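Local coordinates for protein carboxylase (Deinococcus radiodurans, PDB 5H80) that probably catalyses the ATP-dependent carboxylation of biotin on a carrier through its biotin carboxylase domain, as the first half-reaction of a single-chain bacterial carboxylase, at residues Gly180-Met185 with Ala228-Glu233; Thr258-His263 with Leu474-Leu479. All coordinates share one frame; numbering follows the deposited sequence.

Contact 1: Gly180-Met185 with Ala228-Glu233; sequences GGAPVM and AERLIE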
# COMPACT_ATOMS: atom_id res chain seq x y z
N GLY A 180 -13.82 45.21 -15.25
CA GLY A 180 -12.72 46.17 -15.19
C GLY A 180 -11.49 45.91 -16.03
O GLY A 180 -10.41 46.44 -15.73
N GLY A 181 -11.61 45.15 -17.10
CA GLY A 181 -10.48 44.77 -17.89
C GLY A 181 -10.04 43.34 -17.62
O GLY A 181 -9.27 42.77 -18.38
N ALA A 182 -10.53 42.75 -16.53
CA ALA A 182 -10.22 41.36 -16.25
C ALA A 182 -10.91 40.44 -17.25
O ALA A 182 -12.00 40.76 -17.63
CB ALA A 182 -10.66 41.03 -14.84
N PRO A 183 -10.31 39.31 -17.65
CA PRO A 183 -10.91 38.34 -18.60
C PRO A 183 -12.08 37.56 -18.03
O PRO A 183 -12.31 37.45 -16.78
CB PRO A 183 -9.75 37.38 -18.94
CG PRO A 183 -8.70 37.59 -17.84
CD PRO A 183 -8.90 38.95 -17.30
N VAL A 184 -12.81 36.97 -18.96
CA VAL A 184 -14.05 36.33 -18.70
C VAL A 184 -14.10 35.04 -19.55
O VAL A 184 -13.37 34.84 -20.57
CB VAL A 184 -15.15 37.41 -18.93
CG1 VAL A 184 -15.44 37.54 -20.42
CG2 VAL A 184 -16.40 37.08 -18.18
N MET A 185 -14.83 34.04 -19.06
CA MET A 185 -14.94 32.78 -19.79
C MET A 185 -16.39 32.74 -20.25
O MET A 185 -17.29 33.16 -19.50
CB MET A 185 -14.63 31.60 -18.85
CG MET A 185 -14.94 30.24 -19.44
SD MET A 185 -13.45 29.38 -19.94
CE MET A 185 -13.23 28.32 -18.50
N ALA A 228 -20.55 34.02 -19.34
CA ALA A 228 -20.06 35.11 -18.48
C ALA A 228 -19.74 34.63 -17.06
O ALA A 228 -20.59 34.69 -16.14
CB ALA A 228 -21.00 36.31 -18.46
N GLU A 229 -18.52 34.12 -16.93
CA GLU A 229 -17.90 34.00 -15.63
C GLU A 229 -16.60 34.75 -15.58
O GLU A 229 -15.83 34.62 -16.52
CB GLU A 229 -17.64 32.52 -15.34
CG GLU A 229 -17.97 32.24 -13.90
CD GLU A 229 -17.98 30.75 -13.61
OE1 GLU A 229 -18.98 30.41 -12.97
OE2 GLU A 229 -16.99 30.00 -14.05
N ARG A 230 -16.30 35.41 -14.47
CA ARG A 230 -14.90 35.94 -14.25
C ARG A 230 -13.88 34.79 -14.41
O ARG A 230 -14.08 33.72 -13.79
CB ARG A 230 -14.79 36.64 -12.87
CG ARG A 230 -13.40 37.09 -12.48
CD ARG A 230 -13.39 37.77 -11.14
NE ARG A 230 -12.05 38.28 -10.86
CZ ARG A 230 -11.61 39.50 -11.13
NH1 ARG A 230 -12.45 40.47 -11.54
NH2 ARG A 230 -10.37 39.79 -10.77
N LEU A 231 -12.84 34.98 -15.24
CA LEU A 231 -11.77 33.96 -15.37
C LEU A 231 -10.96 34.10 -14.06
O LEU A 231 -10.43 35.20 -13.74
CB LEU A 231 -10.92 34.20 -16.61
CG LEU A 231 -9.86 33.14 -16.93
CD1 LEU A 231 -10.54 31.82 -17.22
CD2 LEU A 231 -8.96 33.56 -18.07
N ILE A 232 -10.91 33.02 -13.26
CA ILE A 232 -10.11 33.04 -12.01
C ILE A 232 -8.74 32.50 -12.36
O ILE A 232 -8.53 31.32 -12.79
CB ILE A 232 -10.74 32.29 -10.83
CG1 ILE A 232 -12.05 32.98 -10.46
CG2 ILE A 232 -9.75 32.13 -9.66
CD1 ILE A 232 -12.07 33.78 -9.21
N GLU A 233 -7.80 33.41 -12.11
CA GLU A 233 -6.45 33.26 -12.56
C GLU A 233 -5.55 33.07 -11.28
O GLU A 233 -5.89 33.50 -10.15
CB GLU A 233 -6.05 34.54 -13.31
CG GLU A 233 -6.88 34.79 -14.57
CD GLU A 233 -6.22 35.83 -15.47
OE1 GLU A 233 -6.36 37.00 -15.09
OE2 GLU A 233 -5.63 35.44 -16.51
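A short antiparallel sheet in the ATP-grasp part of the enzyme pairs Met185 with Glu229 and Val184 with Arg230. Met185 N donates to Glu229 O at 2.8 Å. Glu229 N returns the bond to Met185 O at 3.0 Å. The two bonds make Met185 and Glu229 a hydrogen-bonded pair, with both side chains on one face. Ala228 and Glu229 both stand opposite Met185, which is a G1 beta bulge. Ala228 holds positive phi there.

Val184 and Arg230 form the neighbouring non-hydrogen-bonded pair, and their side chains diverge. Val184 CG2 faces Glu229 O. Val184 CA makes a CA-H...O contact with the same oxygen, at 3.3 Å. That oxygen therefore meets both the N-H of Met185 and the CA-H of the residue before it. Strand 184-185 is the middle one of three, with 199-200 on its other edge. In biotin carboxylases such a sheet belongs to the lid domain that closes over ATP. Phe175 and Met176 of helix 172-178 pack on Val184.

Past the strands, Leu231 N bonds to Pro183 O at 3.0 Å. Leu231 CG lies anti to its own N (chi1 -174°), and this brings CD2 to 4.0 Å from Pro183 CB. The side chain of Glu233 crosses that of Pro183 at about a right angle, with OE1 3.7 Å from Pro183 CG. Its OE2 forms a salt bridge with Arg201. Arg230 is extended from CG to NE and brings NH1 to 3.8 Å from Ala182 CB, while NH1 bonds to Gln179. Glu229 turns its carboxylate to Lys145, with which OE1 forms a salt bridge.

Contact 2: Thr258-His263 with Leu474-Leu479; sequences TVQRRH and LSTHWL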
# COMPACT_ATOMS: atom_id res chain seq x y z
N THR A 258 -4.43 20.72 -8.82
CA THR A 258 -4.12 21.90 -9.64
C THR A 258 -3.51 21.63 -11.01
O THR A 258 -3.73 22.35 -11.98
CB THR A 258 -3.28 22.86 -8.79
OG1 THR A 258 -3.99 23.30 -7.61
CG2 THR A 258 -2.66 24.08 -9.68
N VAL A 259 -2.65 20.63 -11.11
CA VAL A 259 -1.96 20.27 -12.35
C VAL A 259 -2.98 19.53 -13.30
O VAL A 259 -3.42 18.39 -13.05
CB VAL A 259 -0.73 19.40 -12.04
CG1 VAL A 259 -0.11 18.94 -13.34
CG2 VAL A 259 0.24 20.14 -11.09
N GLN A 260 -3.47 20.31 -14.28
CA GLN A 260 -4.53 19.88 -15.24
C GLN A 260 -4.09 20.19 -16.63
O GLN A 260 -3.39 21.12 -16.80
CB GLN A 260 -5.77 20.69 -15.00
CG GLN A 260 -6.24 20.61 -13.61
CD GLN A 260 -7.50 21.35 -13.27
OE1 GLN A 260 -8.19 21.86 -14.15
NE2 GLN A 260 -7.86 21.31 -11.99
N ARG A 261 -4.52 19.40 -17.59
CA ARG A 261 -4.17 19.58 -19.04
C ARG A 261 -5.52 19.83 -19.65
O ARG A 261 -6.40 18.96 -19.54
CB ARG A 261 -3.54 18.38 -19.65
CG ARG A 261 -3.01 18.59 -21.08
CD ARG A 261 -2.60 17.22 -21.57
NE ARG A 261 -1.48 17.20 -22.52
CZ ARG A 261 -0.53 16.25 -22.60
NH1 ARG A 261 -0.49 15.22 -21.74
NH2 ARG A 261 0.41 16.31 -23.55
N ARG A 262 -5.77 21.03 -20.16
CA ARG A 262 -7.15 21.39 -20.62
C ARG A 262 -8.24 20.86 -19.70
O ARG A 262 -9.16 20.18 -20.14
CB ARG A 262 -7.39 20.87 -22.06
CG ARG A 262 -6.46 21.47 -23.11
CD ARG A 262 -6.83 21.03 -24.52
NE ARG A 262 -6.28 21.93 -25.55
CZ ARG A 262 -6.36 21.72 -26.87
NH1 ARG A 262 -6.94 20.62 -27.35
NH2 ARG A 262 -5.83 22.60 -27.71
N HIS A 263 -8.12 21.15 -18.41
CA HIS A 263 -9.16 20.81 -17.42
C HIS A 263 -9.26 19.31 -17.03
O HIS A 263 -10.08 18.97 -16.19
CB HIS A 263 -10.55 21.39 -17.83
CG HIS A 263 -10.55 22.88 -18.00
ND1 HIS A 263 -10.34 23.49 -19.22
CD2 HIS A 263 -10.73 23.88 -17.11
CE1 HIS A 263 -10.36 24.80 -19.07
NE2 HIS A 263 -10.61 25.06 -17.80
N LEU A 474 2.07 26.87 -8.56
CA LEU A 474 1.26 26.31 -9.66
C LEU A 474 -0.13 26.98 -9.62
O LEU A 474 -0.57 27.51 -8.54
CB LEU A 474 1.01 24.84 -9.35
CG LEU A 474 2.25 23.94 -9.36
CD1 LEU A 474 1.85 22.53 -8.85
CD2 LEU A 474 2.94 23.88 -10.70
N SER A 475 -0.78 27.01 -10.74
CA SER A 475 -2.16 27.38 -10.83
C SER A 475 -2.80 26.39 -11.82
O SER A 475 -2.08 25.64 -12.50
CB SER A 475 -2.34 28.85 -11.49
OG SER A 475 -1.86 28.76 -12.81
N THR A 476 -4.09 26.49 -11.99
CA THR A 476 -4.82 25.58 -12.92
C THR A 476 -4.45 25.83 -14.44
O THR A 476 -4.65 24.99 -15.22
CB THR A 476 -6.33 25.68 -12.68
OG1 THR A 476 -6.74 27.06 -12.75
CG2 THR A 476 -6.70 25.14 -11.29
N HIS A 477 -3.90 27.02 -14.76
CA HIS A 477 -3.37 27.32 -16.10
C HIS A 477 -1.89 27.15 -16.32
O HIS A 477 -1.44 27.30 -17.45
CB HIS A 477 -3.75 28.75 -16.47
CG HIS A 477 -5.21 28.98 -16.37
ND1 HIS A 477 -6.12 28.37 -17.21
CD2 HIS A 477 -5.95 29.68 -15.47
CE1 HIS A 477 -7.35 28.70 -16.86
NE2 HIS A 477 -7.27 29.50 -15.81
N TRP A 478 -1.17 26.74 -15.27
CA TRP A 478 0.24 26.50 -15.34
C TRP A 478 0.61 25.57 -16.44
O TRP A 478 1.50 25.93 -17.29
CB TRP A 478 0.74 25.93 -14.00
CG TRP A 478 2.20 25.64 -14.04
CD1 TRP A 478 3.20 26.48 -13.79
CD2 TRP A 478 2.78 24.34 -14.18
NE1 TRP A 478 4.42 25.80 -13.90
CE2 TRP A 478 4.18 24.48 -14.13
CE3 TRP A 478 2.26 23.10 -14.43
CZ2 TRP A 478 5.06 23.37 -14.30
CZ3 TRP A 478 3.13 21.98 -14.54
CH2 TRP A 478 4.52 22.13 -14.52
N LEU A 479 0.00 24.39 -16.47
CA LEU A 479 0.38 23.39 -17.44
C LEU A 479 0.04 23.79 -18.87
O LEU A 479 0.85 23.54 -19.75
CB LEU A 479 -0.13 22.02 -17.14
CG LEU A 479 0.27 20.81 -17.94
CD1 LEU A 479 -0.06 19.53 -17.18
CD2 LEU A 479 -0.39 20.80 -19.32
O HOH W 1 -2.06 23.34 -14.53
O HOH W 2 -3.38 24.04 -17.29
O HOH W 3 -6.22 23.04 -17.65
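Leu479 lies across the backbone of strand 260-261, with CB 3.4 Å from Gln260 O. Its two methyls part over the strand. CD1 meets Val259 CG1 at 3.9 Å, and CD2 rests on Arg261 CG. CG is anti to the backbone N of Leu479 (chi1 -174°), which carries both methyls out to these residues. With an alanine in place of Leu479 both methyls go, which is likely to take one apolar neighbour from Val259 CG1 and from Arg261 CG and open a gap beside the strand. The other methyl of Val259, CG2, packs on Leu474 CD1 at 3.6 Å.

No direct hydrogen bond joins the segments; water does much of the polar work. Water 1 accepts from Leu479 N at 3.0 Å and lies close to Ser475 O. Water 2 lies 3.0 Å from Gln260 O and 2.6 Å from Thr476 O, both within bonding distance. Water 3 accepts from His263 N at 2.8 Å. Thr476 also points its CA-H almost straight at Thr258 O.

Further out, Ser475 OG makes a weak capping bond to His477 N, and a type I turn leads into helix 478-481. Leu474 CD2 sits over the centre of the Trp478 ring, 3.5 Å above its plane. Trp478 NE1 bonds to Asp468. Leu463 and Leu486 pack on Leu479, and Phe459 makes a cation-pi contact with Arg261. Strand 260-261 is the edge of the antiparallel sheet that runs on through 264-270 into the C-terminal domain, as in biotin carboxylases, and the start of helix 478-481 packs against that edge.

In the fold
Contact 1 and contact 2 follow one another along the chain, and their centres are about 17 Å apart. From Glu233 the chain runs through strands 236-245 and 249-256 before reaching Thr258. The two sites touch lightly through two histidines of contact 2. His477 NE2 lies 3.7 Å from Ile232 O. His263 NE2 lies 4.2 Å from Met185 CE. Both are packing contacts. Contact 1 belongs to the probable lid, whose residues 187-197 and 214-226 are not modelled, consistent with mobility there. The centre of contact 2 lies about 15 Å from the centre of the chain, that of contact 1 about 25 Å. The histidines lie where the probable lid meets the rest of the chain.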